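Local coordinates for protein diaminopimelate decarboxylase (Aquifex aeolicus, PDB 2P3E) that probably catalyses the pyridoxal-phosphate-dependent decarboxylation of meso-diaminopimelate to L-lysine, the final step of lysine biosynthesis by the diaminopimelate pathway, and acts as a homodimer, at residues A311-L316 with T350-A355; F306-A311 with D342-I347; I290-V295 with Y368-S373; N323-I328 with L356-E361. All coordinates share one frame; numbering follows the deposited sequence.

Contact 1. Residues A311-L316 with T350-A355; sequences AGMNDL and TGDFLA
Asp-352 reaches across to the Gly-312/Met-313 peptide, and its side chain can be followed atom by atom. CB lies 3.9 Å from SD of Met-313, whose chain crosses that of the aspartate at a slant. With CG anti to the backbone N (chi1 173°), the carboxylate is carried to the start of the opposing turn, CG itself facing Gly-312 CA and lying 3.7 Å from Met-313 N. There OD1 accepts a hydrogen bond of 2.6 Å from Met-313 N, with an N-H...O angle of 153°; the donor approaches on the syn side, 30° out of the carboxylate plane. The same oxygen sits 3.2 Å from Gly-312 CA, and a CB on that residue would collide with it. At the far tip, OD2 accepts from Ile-347 N and forms a salt bridge with Lys-175 of the second subunit, so both oxygens are engaged.

The turn it meets is braced internally. Gly-312 O accepts from both Asp-315 N and Leu-316 N, while Asp-315 OD2 takes Gly-312 N on its anti lone pair. Beyond the carboxylate, Leu-354 brings CD1 to 3.7 Å from Ala-311 O, a buried carbonyl with no polar partner in the model, and CD2 to 4.5 Å from Leu-316 CB. One water bridges the two segments, donating to Leu-316 O (2.7 Å) and Phe-353 O (3.0 Å). Leu-354 and Ala-355 form a classic beta bulge against Ile-343. The flanking Arg-318 and Glu-349 are probable substrate ligands, which places these joined loops beside the probable active site at the subunit interface.

Contact 2. Residues F306-A311 with D342-I347; sequences FIIVDA and DIVGPI
Phe-306 and Asp-342 lie side by side on paired parallel strands, each with CG anti to its carbonyl carbon (chi1 -63° and -75°), which points ring and carboxylate the same way. The ring CE1 comes 3.5 Å from Asp-342 OD2, the two planes nearly perpendicular, and the aspartate CB packs on CD1 at 3.6 Å. Val-344 CG1 meets the ring at its edge, 4.2 Å from CD1. With only an alanine's methyl group at Phe-306, a gap would probably open beside Val-344 CG1 and Asp-342 CB would lose its apolar cover.

Along the same face, Ile-308 CG1 touches Val-344 CG2 at 3.7 Å. The opposite face carries Ile-307 and Ile-343, with Val-309 CG1 against Ile-343 CG2 at 4.2 Å. These side chains are set in register by three backbone hydrogen bonds: Ile-307 N to Asp-342 O (2.9 Å), Val-344 N to Ile-307 O (3.0 Å) and Val-309 N to Val-344 O (2.9 Å).

Past the strand ends, Pro-346 lies against the Asp-310/Ala-311 backbone. Further out, Asp-342 OD1 accepts from Asp-357 N, and Asp-310 is held by Thr-34 and Thr-293. Lys-175 of the second subunit packs on Phe-306 and Val-344 and donates to Gly-345 O. The strand axes run 19° apart, a parallel pair within the mixed sheet of the beta domain that accompanies the barrel in fold-type III pyridoxal-phosphate enzymes.

Contact 3. Residues I290-V295 with Y368-S373; sequences ILITQV and YLAVLS
Tyr-368 lays its ring along the side chain of Gln-294, CD1 standing 3.7 Å from Gln-294 CB and CE1 3.7 Å from Gln-294 NE2. The glutamine runs out with CG anti to its own N (chi1 -175°) and extends beyond it, so that its terminal amide follows the ring with the two planes only 7° apart. That amide has its rotation set from outside, since NE2 donates to Gly-366 O. On the same face Ile-292 CG2 reaches Tyr-368 CB at 4.0 Å, its side chain crossing the tyrosine at roughly a right angle, while Ile-292 CD1 rests on Ala-370 CB at 3.8 Å. Replacing Tyr-368 by a serine would probably strip the CB-CG part of Gln-294 of its aromatic cover, leaving its amide held mainly from the Gly-366 side.

Leu-291 and Val-371 are a hydrogen-bonded antiparallel pair (Leu-291 N to Val-371 O 2.9 Å, Val-371 N to Leu-291 O 2.7 Å), as are Thr-293 and Leu-369 (Thr-293 N to Leu-369 O 3.0 Å, Leu-369 N to Thr-293 O 2.8 Å). Ile-292 with Ala-370 and Gln-294 with Tyr-368 are the non-hydrogen-bonded pairs between and beyond them. On the other face Leu-291 and Val-371 pack through their CB atoms, and Val-295 CG2 leans on Leu-369 CG.

Helix 25-32 covers the Ile-292 and Tyr-368 face. The Thr-293, Val-295 and Leu-369 side meets strand 304-309 at Val-309, and Thr-293 OG1 bonds to Asp-310. Leu-372 packs against helix 3-7, and backbone bonds pair Ile-292 with Leu-36 and Ile-290 with Val-38 of strand 36-40.

Contact 4. Residues N323-I328 with L356-E361; sequences NAYHHI and LDREIE
A cation-pi stack joins strand 358-361, at the G1 beta bulge of Asp-357 and Arg-358 opposite Ala-341, to the loop between helix 318-322 and strand 328-330. The guanidinium of Arg-358 lies flat on one face of the Tyr-325 ring, planes 19° apart and centres 3.9 Å apart. The overlap is off-centre: Tyr-325 CE1 sits over the middle of the guanidinium, 3.3 Å from CZ, while NH1 lies toward the ring's rim. Bends at chi2 (79°) and chi3 (54°) fold the arginine back into this position.

Its edge is bonded as well as its face. NH1 donates to His-326 O at 2.8 Å, the carbonyl lying near the guanidinium plane. One water takes a bond from NH2 and links it to Ala-324 O and His-326 N. A second water accepts from both NH1 and Ile-328 N, so the group is fixed against rotation. Behind it, Ile-328 CG2 meets Ile-360 CD1 at 4.1 Å. His-326 itself bonds to Leu-372 O and touches Arg-318, a probable substrate ligand. The far end of the stacked ring is tethered too: Tyr-325 OH lies 2.9 Å from His-327 ND1 in a hydrogen bond whose donor could be either residue.

In the fold
All four contacts lie in the beta domain on one side of the chain's centre, with contacts 1 and 2 closest, centres about 7 Å apart, and every other pair 11 to 12 Å. Contact 3, between strands 289-301 and 368-371, closes a long loop inside which the others nest. Within it contacts 1, 2 and 4 interleave, their first segments all preceding their second ones. Contacts 2, 3 and 4 reach the same mixed sheet, while contact 1 ties together the loops leaving strands 304-309 and 338-344. Contacts 1 and 2 touch the second subunit; contacts 3 and 4 do not. The sheet core connects to the dimer interface and to the loop and helix carrying the probable substrate-binding residues Glu-349 and Arg-318.

Contact 1. Residues A311-L316 with T350-A355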
loop_
_atom_site.group_PDB
_atom_site.type_symbol
_atom_site.label_atom_id
_atom_site.label_comp_id
_atom_site.label_asym_id
_atom_site.label_seq_id
_atom_site.Cartn_x
_atom_site.Cartn_y
_atom_site.Cartn_z
ATOM N N ALA B 311 1.012 5.255 13.972
ATOM C CA ALA B 311 1.511 4.614 12.759
ATOM C C ALA B 311 0.704 3.378 12.491
ATOM O O ALA B 311 0.372 2.616 13.414
ATOM C CB ALA B 311 2.997 4.247 12.884
ATOM N N GLY B 312 0.385 3.152 11.228
ATOM C CA GLY B 312 -0.399 1.974 10.863
ATOM C C GLY B 312 0.086 1.306 9.596
ATOM O O GLY B 312 1.234 1.510 9.146
ATOM N N MET B 313 -0.798 0.496 9.012
ATOM C CA MET B 313 -0.467 -0.250 7.806
ATOM C C MET B 313 -0.122 0.682 6.638
ATOM O O MET B 313 0.512 0.257 5.662
ATOM C CB MET B 313 -1.613 -1.201 7.436
ATOM C CG MET B 313 -2.889 -0.492 6.980
ATOM S SD MET B 313 -4.244 -1.661 6.692
ATOM C CE MET B 313 -3.650 -2.592 5.256
ATOM N N ASN B 314 -0.575 1.927 6.738
ATOM C CA ASN B 314 -0.231 2.982 5.786
ATOM C C ASN B 314 1.243 3.349 5.836
ATOM O O ASN B 314 1.785 3.851 4.845
ATOM C CB ASN B 314 -1.059 4.248 6.070
ATOM C CG ASN B 314 -0.829 4.803 7.482
ATOM O OD1 ASN B 314 -1.040 4.121 8.497
ATOM N ND2 ASN B 314 -0.413 6.055 7.549
ATOM N N ASP B 315 1.870 3.120 6.993
ATOM C CA ASP B 315 3.296 3.441 7.223
ATOM C C ASP B 315 4.179 2.213 7.065
ATOM O O ASP B 315 5.252 2.286 6.459
ATOM C CB ASP B 315 3.497 4.034 8.626
ATOM C CG ASP B 315 2.740 5.347 8.821
ATOM O OD1 ASP B 315 3.079 6.354 8.148
ATOM O OD2 ASP B 315 1.808 5.371 9.654
ATOM N N LEU B 316 3.721 1.086 7.621
ATOM C CA LEU B 316 4.457 -0.178 7.557
ATOM C C LEU B 316 3.436 -1.267 7.371
ATOM O O LEU B 316 2.652 -1.563 8.284
ATOM C CB LEU B 316 5.266 -0.424 8.849
ATOM C CG LEU B 316 6.038 -1.757 8.978
ATOM C CD1 LEU B 316 7.038 -1.980 7.846
ATOM C CD2 LEU B 316 6.751 -1.859 10.338
ATOM N N THR B 350 -9.863 -3.588 10.365
ATOM C CA THR B 350 -9.597 -4.588 11.411
ATOM C C THR B 350 -8.171 -5.108 11.265
ATOM O O THR B 350 -7.490 -5.369 12.264
ATOM C CB THR B 350 -10.636 -5.738 11.356
ATOM O OG1 THR B 350 -11.946 -5.181 11.546
ATOM C CG2 THR B 350 -10.380 -6.768 12.454
ATOM N N GLY B 351 -7.693 -5.161 10.023
ATOM C CA GLY B 351 -6.355 -5.679 9.722
ATOM C C GLY B 351 -5.215 -4.691 9.873
ATOM O O GLY B 351 -4.085 -5.027 9.559
ATOM N N ASP B 352 -5.499 -3.473 10.335
ATOM C CA ASP B 352 -4.457 -2.478 10.583
ATOM C C ASP B 352 -3.795 -2.645 11.973
ATOM O O ASP B 352 -4.215 -2.040 12.964
ATOM C CB ASP B 352 -5.007 -1.067 10.469
ATOM C CG ASP B 352 -3.967 0.010 10.893
ATOM O OD1 ASP B 352 -2.767 -0.121 10.567
ATOM O OD2 ASP B 352 -4.357 0.981 11.563
ATOM N N PHE B 353 -2.743 -3.443 12.019
ATOM C CA PHE B 353 -2.010 -3.669 13.257
ATOM C C PHE B 353 -0.524 -3.685 12.955
ATOM O O PHE B 353 -0.137 -3.931 11.820
ATOM C CB PHE B 353 -2.435 -5.005 13.883
ATOM C CG PHE B 353 -2.215 -6.202 13.009
ATOM C CD1 PHE B 353 -0.982 -6.847 12.978
ATOM C CD2 PHE B 353 -3.252 -6.708 12.234
ATOM C CE1 PHE B 353 -0.776 -7.955 12.183
ATOM C CE2 PHE B 353 -3.058 -7.813 11.417
ATOM C CZ PHE B 353 -1.820 -8.452 11.401
ATOM N N LEU B 354 0.294 -3.412 13.970
ATOM C CA LEU B 354 1.736 -3.577 13.883
ATOM C C LEU B 354 2.215 -4.874 14.568
ATOM O O LEU B 354 3.266 -5.407 14.221
ATOM C CB LEU B 354 2.441 -2.363 14.490
ATOM C CG LEU B 354 2.143 -0.999 13.830
ATOM C CD1 LEU B 354 2.894 0.092 14.554
ATOM C CD2 LEU B 354 2.496 -1.020 12.327
ATOM N N ALA B 355 1.453 -5.346 15.555
ATOM C CA ALA B 355 1.751 -6.620 16.260
ATOM C C ALA B 355 0.507 -7.113 16.980
ATOM O O ALA B 355 -0.301 -6.305 17.466
ATOM C CB ALA B 355 2.900 -6.444 17.253
HETATM O O HOH W 1 0.846 -3.443 9.068
#

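Contact 2. Residues F306-A311 with D342-I347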
loop_
_atom_site.group_PDB
_atom_site.type_symbol
_atom_site.label_atom_id
_atom_site.label_comp_id
_atom_site.label_asym_id
_atom_site.label_seq_id
_atom_site.Cartn_x
_atom_site.Cartn_y
_atom_site.Cartn_z
ATOM N N PHE B 306 -5.463 -3.310 23.941
ATOM C CA PHE B 306 -5.055 -2.622 22.722
ATOM C C PHE B 306 -4.226 -1.392 23.079
ATOM O O PHE B 306 -4.597 -0.601 23.973
ATOM C CB PHE B 306 -6.274 -2.228 21.871
ATOM C CG PHE B 306 -7.079 -3.402 21.374
ATOM C CD1 PHE B 306 -6.803 -3.983 20.137
ATOM C CD2 PHE B 306 -8.127 -3.923 22.134
ATOM C CE1 PHE B 306 -7.548 -5.068 19.675
ATOM C CE2 PHE B 306 -8.875 -5.008 21.674
ATOM C CZ PHE B 306 -8.585 -5.574 20.436
ATOM N N ILE B 307 -3.102 -1.246 22.380
ATOM C CA ILE B 307 -2.261 -0.061 22.445
ATOM C C ILE B 307 -2.388 0.583 21.058
ATOM O O ILE B 307 -1.861 0.064 20.069
ATOM C CB ILE B 307 -0.793 -0.431 22.749
ATOM C CG1 ILE B 307 -0.688 -1.128 24.127
ATOM C CG2 ILE B 307 0.123 0.794 22.663
ATOM C CD1 ILE B 307 0.708 -1.621 24.487
ATOM N N ILE B 308 -3.111 1.700 21.001
ATOM C CA ILE B 308 -3.404 2.363 19.722
ATOM C C ILE B 308 -2.367 3.449 19.482
ATOM O O ILE B 308 -2.191 4.338 20.324
ATOM C CB ILE B 308 -4.848 2.940 19.701
ATOM C CG1 ILE B 308 -5.861 1.815 19.971
ATOM C CG2 ILE B 308 -5.136 3.661 18.352
ATOM C CD1 ILE B 308 -7.278 2.280 20.358
ATOM N N VAL B 309 -1.671 3.356 18.348
ATOM C CA VAL B 309 -0.561 4.261 18.025
ATOM C C VAL B 309 -0.853 5.071 16.769
ATOM O O VAL B 309 -1.887 4.841 16.122
ATOM C CB VAL B 309 0.800 3.483 17.901
ATOM C CG1 VAL B 309 1.166 2.838 19.248
ATOM C CG2 VAL B 309 0.747 2.421 16.770
ATOM N N ASP B 310 0.045 5.998 16.415
ATOM C CA ASP B 310 -0.225 6.890 15.273
ATOM C C ASP B 310 0.310 6.379 13.937
ATOM O O ASP B 310 0.078 6.985 12.891
ATOM C CB ASP B 310 0.192 8.354 15.561
ATOM C CG ASP B 310 1.694 8.533 15.841
ATOM O OD1 ASP B 310 2.498 7.577 15.759
ATOM O OD2 ASP B 310 2.076 9.686 16.145
ATOM N N ALA B 311 1.012 5.255 13.972
ATOM C CA ALA B 311 1.511 4.614 12.759
ATOM C C ALA B 311 0.704 3.378 12.491
ATOM O O ALA B 311 0.372 2.616 13.414
ATOM C CB ALA B 311 2.997 4.247 12.884
ATOM N N ASP B 342 -2.376 -6.119 21.627
ATOM C CA ASP B 342 -2.402 -5.824 20.196
ATOM C C ASP B 342 -1.953 -4.377 20.014
ATOM O O ASP B 342 -2.519 -3.458 20.617
ATOM C CB ASP B 342 -3.809 -5.975 19.627
ATOM C CG ASP B 342 -4.234 -7.429 19.457
ATOM O OD1 ASP B 342 -3.504 -8.375 19.863
ATOM O OD2 ASP B 342 -5.314 -7.613 18.868
ATOM N N ILE B 343 -0.940 -4.172 19.178
ATOM C CA ILE B 343 -0.430 -2.821 18.937
ATOM C C ILE B 343 -0.971 -2.457 17.573
ATOM O O ILE B 343 -0.587 -3.045 16.563
ATOM C CB ILE B 343 1.110 -2.771 18.989
ATOM C CG1 ILE B 343 1.581 -3.210 20.384
ATOM C CG2 ILE B 343 1.639 -1.320 18.643
ATOM C CD1 ILE B 343 3.049 -3.532 20.448
ATOM N N VAL B 344 -1.908 -1.520 17.556
ATOM C CA VAL B 344 -2.715 -1.291 16.357
ATOM C C VAL B 344 -2.644 0.187 15.944
ATOM O O VAL B 344 -2.412 1.058 16.776
ATOM C CB VAL B 344 -4.185 -1.715 16.602
ATOM C CG1 VAL B 344 -4.270 -3.235 16.919
ATOM C CG2 VAL B 344 -4.804 -0.893 17.737
ATOM N N GLY B 345 -2.875 0.456 14.666
ATOM C CA GLY B 345 -2.699 1.805 14.149
ATOM C C GLY B 345 -3.989 2.580 14.006
ATOM O O GLY B 345 -5.031 2.151 14.500
ATOM N N PRO B 346 -3.923 3.730 13.310
ATOM C CA PRO B 346 -5.028 4.671 13.146
ATOM C C PRO B 346 -6.004 4.294 12.009
ATOM O O PRO B 346 -7.115 4.824 11.955
ATOM C CB PRO B 346 -4.302 5.985 12.805
ATOM C CG PRO B 346 -3.096 5.543 12.052
ATOM C CD PRO B 346 -2.701 4.193 12.624
ATOM N N ILE B 347 -5.586 3.385 11.121
ATOM C CA ILE B 347 -6.361 3.090 9.910
ATOM C C ILE B 347 -7.673 2.373 10.245
ATOM O O ILE B 347 -7.720 1.520 11.156
ATOM C CB ILE B 347 -5.556 2.241 8.884
ATOM C CG1 ILE B 347 -4.278 2.985 8.402
ATOM C CG2 ILE B 347 -6.467 1.770 7.727
ATOM C CD1 ILE B 347 -4.536 4.237 7.530
#

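Contact 3. Residues I290-V295 with Y368-S373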
loop_
_atom_site.group_PDB
_atom_site.type_symbol
_atom_site.label_atom_id
_atom_site.label_comp_id
_atom_site.label_asym_id
_atom_site.label_seq_id
_atom_site.Cartn_x
_atom_site.Cartn_y
_atom_site.Cartn_z
ATOM N N ILE B 290 14.360 2.165 11.577
ATOM C CA ILE B 290 13.382 1.873 12.612
ATOM C C ILE B 290 12.226 2.871 12.515
ATOM O O ILE B 290 12.415 4.017 12.072
ATOM C CB ILE B 290 13.991 1.836 14.043
ATOM C CG1 ILE B 290 14.456 3.206 14.498
ATOM C CG2 ILE B 290 15.161 0.841 14.148
ATOM C CD1 ILE B 290 14.822 3.204 15.952
ATOM N N LEU B 291 11.034 2.429 12.887
ATOM C CA LEU B 291 9.861 3.278 12.818
ATOM C C LEU B 291 9.455 3.681 14.234
ATOM O O LEU B 291 9.199 2.817 15.084
ATOM C CB LEU B 291 8.708 2.570 12.100
ATOM C CG LEU B 291 7.337 3.277 12.028
ATOM C CD1 LEU B 291 7.436 4.614 11.295
ATOM C CD2 LEU B 291 6.317 2.349 11.334
ATOM N N ILE B 292 9.401 4.992 14.476
ATOM C CA ILE B 292 8.997 5.522 15.780
ATOM C C ILE B 292 7.555 5.959 15.708
ATOM O O ILE B 292 7.145 6.658 14.768
ATOM C CB ILE B 292 9.853 6.743 16.249
ATOM C CG1 ILE B 292 11.364 6.452 16.138
ATOM C CG2 ILE B 292 9.455 7.179 17.693
ATOM C CD1 ILE B 292 11.847 5.158 16.845
ATOM N N THR B 293 6.787 5.541 16.708
ATOM C CA THR B 293 5.372 5.848 16.746
ATOM C C THR B 293 4.959 6.242 18.162
ATOM O O THR B 293 5.540 5.771 19.121
ATOM C CB THR B 293 4.517 4.656 16.191
ATOM O OG1 THR B 293 3.135 5.009 16.191
ATOM C CG2 THR B 293 4.715 3.361 17.004
ATOM N N GLN B 294 3.960 7.113 18.274
ATOM C CA GLN B 294 3.476 7.564 19.582
ATOM C C GLN B 294 2.139 6.912 19.938
ATOM O O GLN B 294 1.221 6.820 19.111
ATOM C CB GLN B 294 3.354 9.091 19.590
ATOM C CG GLN B 294 2.963 9.687 20.944
ATOM C CD GLN B 294 2.693 11.164 20.851
ATOM O OE1 GLN B 294 1.901 11.619 20.016
ATOM N NE2 GLN B 294 3.345 11.927 21.710
ATOM N N VAL B 295 2.046 6.450 21.182
ATOM C CA VAL B 295 0.825 5.882 21.734
ATOM C C VAL B 295 -0.243 6.978 21.887
ATOM O O VAL B 295 0.011 8.029 22.488
ATOM C CB VAL B 295 1.082 5.179 23.108
ATOM C CG1 VAL B 295 -0.244 4.648 23.686
ATOM C CG2 VAL B 295 2.122 4.049 22.973
ATOM N N TYR B 368 6.545 6.892 23.325
ATOM C CA TYR B 368 6.936 6.425 21.991
ATOM C C TYR B 368 7.389 4.964 21.986
ATOM O O TYR B 368 7.997 4.492 22.963
ATOM C CB TYR B 368 8.063 7.300 21.428
ATOM C CG TYR B 368 7.750 8.773 21.436
ATOM C CD1 TYR B 368 6.914 9.333 20.465
ATOM C CD2 TYR B 368 8.286 9.615 22.428
ATOM C CE1 TYR B 368 6.623 10.712 20.479
ATOM C CE2 TYR B 368 7.995 10.988 22.453
ATOM C CZ TYR B 368 7.173 11.521 21.482
ATOM O OH TYR B 368 6.896 12.870 21.477
ATOM N N LEU B 369 7.096 4.264 20.881
ATOM C CA LEU B 369 7.591 2.902 20.648
ATOM C C LEU B 369 8.507 2.890 19.411
ATOM O O LEU B 369 8.339 3.718 18.507
ATOM C CB LEU B 369 6.415 1.937 20.410
ATOM C CG LEU B 369 5.311 1.852 21.488
ATOM C CD1 LEU B 369 4.191 0.883 21.083
ATOM C CD2 LEU B 369 5.956 1.423 22.796
ATOM N N ALA B 370 9.483 1.980 19.400
ATOM C CA ALA B 370 10.341 1.729 18.251
ATOM C C ALA B 370 10.018 0.382 17.614
ATOM O O ALA B 370 10.080 -0.659 18.275
ATOM C CB ALA B 370 11.823 1.790 18.651
ATOM N N VAL B 371 9.657 0.423 16.333
ATOM C CA VAL B 371 9.399 -0.773 15.533
ATOM C C VAL B 371 10.680 -1.069 14.746
ATOM O O VAL B 371 11.108 -0.263 13.907
ATOM C CB VAL B 371 8.186 -0.586 14.554
ATOM C CG1 VAL B 371 7.890 -1.879 13.778
ATOM C CG2 VAL B 371 6.926 -0.104 15.320
ATOM N N LEU B 372 11.304 -2.216 15.025
ATOM C CA LEU B 372 12.627 -2.492 14.441
ATOM C C LEU B 372 12.509 -3.087 13.043
ATOM O O LEU B 372 11.412 -3.477 12.631
ATOM C CB LEU B 372 13.451 -3.421 15.351
ATOM C CG LEU B 372 13.676 -2.973 16.802
ATOM C CD1 LEU B 372 14.642 -3.952 17.477
ATOM C CD2 LEU B 372 14.185 -1.525 16.893
ATOM N N SER B 373 13.636 -3.127 12.316
ATOM C CA SER B 373 13.733 -3.875 11.054
ATOM C C SER B 373 12.797 -3.301 9.990
ATOM O O SER B 373 12.233 -4.027 9.171
ATOM C CB SER B 373 13.415 -5.370 11.287
ATOM O OG SER B 373 13.983 -5.850 12.504
#

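Contact 4. Residues N323-I328 with L356-E361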
loop_
_atom_site.group_PDB
_atom_site.type_symbol
_atom_site.label_atom_id
_atom_site.label_comp_id
_atom_site.label_asym_id
_atom_site.label_seq_id
_atom_site.Cartn_x
_atom_site.Cartn_y
_atom_site.Cartn_z
ATOM N N ASN B 323 1.420 -11.008 8.030
ATOM C CA ASN B 323 1.532 -11.377 9.460
ATOM C C ASN B 323 2.993 -11.392 9.893
ATOM O O ASN B 323 3.413 -12.212 10.717
ATOM C CB ASN B 323 0.807 -12.708 9.788
ATOM C CG ASN B 323 0.725 -12.998 11.307
ATOM O OD1 ASN B 323 0.708 -12.089 12.153
ATOM N ND2 ASN B 323 0.671 -14.277 11.646
ATOM N N ALA B 324 3.761 -10.463 9.327
ATOM C CA ALA B 324 5.187 -10.371 9.558
ATOM C C ALA B 324 5.473 -9.934 10.978
ATOM O O ALA B 324 4.738 -9.112 11.551
ATOM C CB ALA B 324 5.833 -9.385 8.557
ATOM N N TYR B 325 6.540 -10.499 11.541
ATOM C CA TYR B 325 7.037 -10.114 12.844
ATOM C C TYR B 325 8.042 -8.955 12.708
ATOM O O TYR B 325 9.079 -9.069 12.022
ATOM C CB TYR B 325 7.712 -11.322 13.547
ATOM C CG TYR B 325 8.180 -11.014 14.958
ATOM C CD1 TYR B 325 7.459 -11.460 16.073
ATOM C CD2 TYR B 325 9.319 -10.235 15.183
ATOM C CE1 TYR B 325 7.868 -11.139 17.361
ATOM C CE2 TYR B 325 9.743 -9.931 16.473
ATOM C CZ TYR B 325 9.013 -10.386 17.550
ATOM O OH TYR B 325 9.436 -10.070 18.813
ATOM N N HIS B 326 7.726 -7.852 13.375
ATOM C CA HIS B 326 8.680 -6.787 13.666
ATOM C C HIS B 326 8.778 -6.642 15.191
ATOM O O HIS B 326 7.758 -6.549 15.871
ATOM C CB HIS B 326 8.220 -5.454 13.057
ATOM C CG HIS B 326 8.367 -5.396 11.566
ATOM N ND1 HIS B 326 9.408 -4.739 10.946
ATOM C CD2 HIS B 326 7.608 -5.927 10.573
ATOM C CE1 HIS B 326 9.296 -4.879 9.633
ATOM N NE2 HIS B 326 8.211 -5.589 9.381
ATOM N N HIS B 327 10.000 -6.628 15.698
ATOM C CA HIS B 327 10.246 -6.415 17.120
ATOM C C HIS B 327 9.867 -4.980 17.492
ATOM O O HIS B 327 10.200 -4.028 16.771
ATOM C CB HIS B 327 11.701 -6.725 17.467
ATOM C CG HIS B 327 11.937 -7.007 18.927
ATOM N ND1 HIS B 327 11.298 -8.022 19.601
ATOM C CD2 HIS B 327 12.758 -6.415 19.830
ATOM C CE1 HIS B 327 11.697 -8.034 20.865
ATOM N NE2 HIS B 327 12.595 -7.078 21.026
ATOM N N ILE B 328 9.118 -4.842 18.589
ATOM C CA ILE B 328 8.653 -3.527 19.056
ATOM C C ILE B 328 9.078 -3.320 20.521
ATOM O O ILE B 328 8.775 -4.157 21.378
ATOM C CB ILE B 328 7.115 -3.348 18.907
ATOM C CG1 ILE B 328 6.694 -3.579 17.431
ATOM C CG2 ILE B 328 6.685 -1.963 19.400
ATOM C CD1 ILE B 328 5.206 -3.427 17.156
ATOM N N LEU B 356 0.341 -8.437 17.030
ATOM C CA LEU B 356 -0.783 -9.050 17.743
ATOM C C LEU B 356 -0.313 -9.929 18.885
ATOM O O LEU B 356 0.675 -10.639 18.743
ATOM C CB LEU B 356 -1.638 -9.892 16.786
ATOM C CG LEU B 356 -2.275 -9.201 15.569
ATOM C CD1 LEU B 356 -3.029 -10.219 14.716
ATOM C CD2 LEU B 356 -3.204 -8.098 16.004
ATOM N N ASP B 357 -1.041 -9.901 20.005
ATOM C CA ASP B 357 -0.757 -10.775 21.165
ATOM C C ASP B 357 0.726 -10.722 21.537
ATOM O O ASP B 357 1.373 -11.769 21.748
ATOM C CB ASP B 357 -1.167 -12.220 20.852
ATOM C CG ASP B 357 -2.668 -12.399 20.745
ATOM O OD1 ASP B 357 -3.426 -11.679 21.432
ATOM O OD2 ASP B 357 -3.092 -13.264 19.962
ATOM N N ARG B 358 1.273 -9.505 21.612
ATOM C CA ARG B 358 2.693 -9.319 21.823
ATOM C C ARG B 358 2.992 -8.830 23.228
ATOM O O ARG B 358 2.302 -7.935 23.751
ATOM C CB ARG B 358 3.263 -8.327 20.800
ATOM C CG ARG B 358 4.778 -8.166 20.847
ATOM C CD ARG B 358 5.548 -9.324 20.151
ATOM N NE ARG B 358 5.098 -9.543 18.767
ATOM C CZ ARG B 358 5.491 -8.810 17.726
ATOM N NH1 ARG B 358 6.367 -7.822 17.893
ATOM N NH2 ARG B 358 5.015 -9.062 16.502
ATOM N N GLU B 359 4.044 -9.393 23.820
ATOM C CA GLU B 359 4.532 -8.953 25.119
ATOM C C GLU B 359 5.272 -7.631 24.971
ATOM O O GLU B 359 6.143 -7.479 24.098
ATOM C CB GLU B 359 5.468 -10.000 25.730
ATOM C CG GLU B 359 4.733 -11.180 26.366
ATOM C CD GLU B 359 4.162 -10.876 27.751
ATOM O OE1 GLU B 359 4.209 -9.702 28.212
ATOM O OE2 GLU B 359 3.654 -11.832 28.380
ATOM N N ILE B 360 4.899 -6.677 25.812
ATOM C CA ILE B 360 5.509 -5.361 25.801
ATOM C C ILE B 360 5.323 -4.698 27.159
ATOM O O ILE B 360 4.310 -4.910 27.825
ATOM C CB ILE B 360 4.903 -4.460 24.687
ATOM C CG1 ILE B 360 5.748 -3.195 24.498
ATOM C CG2 ILE B 360 3.427 -4.142 24.971
ATOM C CD1 ILE B 360 5.332 -2.352 23.279
ATOM N N GLU B 361 6.322 -3.921 27.561
ATOM C CA GLU B 361 6.249 -3.079 28.749
ATOM C C GLU B 361 4.982 -2.254 28.646
ATOM O O GLU B 361 4.625 -1.772 27.551
ATOM C CB GLU B 361 7.459 -2.163 28.765
ATOM C CG GLU B 361 8.042 -1.881 30.115
ATOM C CD GLU B 361 9.361 -1.130 30.022
ATOM O OE1 GLU B 361 10.343 -1.665 29.448
ATOM O OE2 GLU B 361 9.409 -0.002 30.535
HETATM O O HOH W 2 4.888 -7.570 14.107
HETATM O O HOH W 3 8.076 -6.967 20.243
#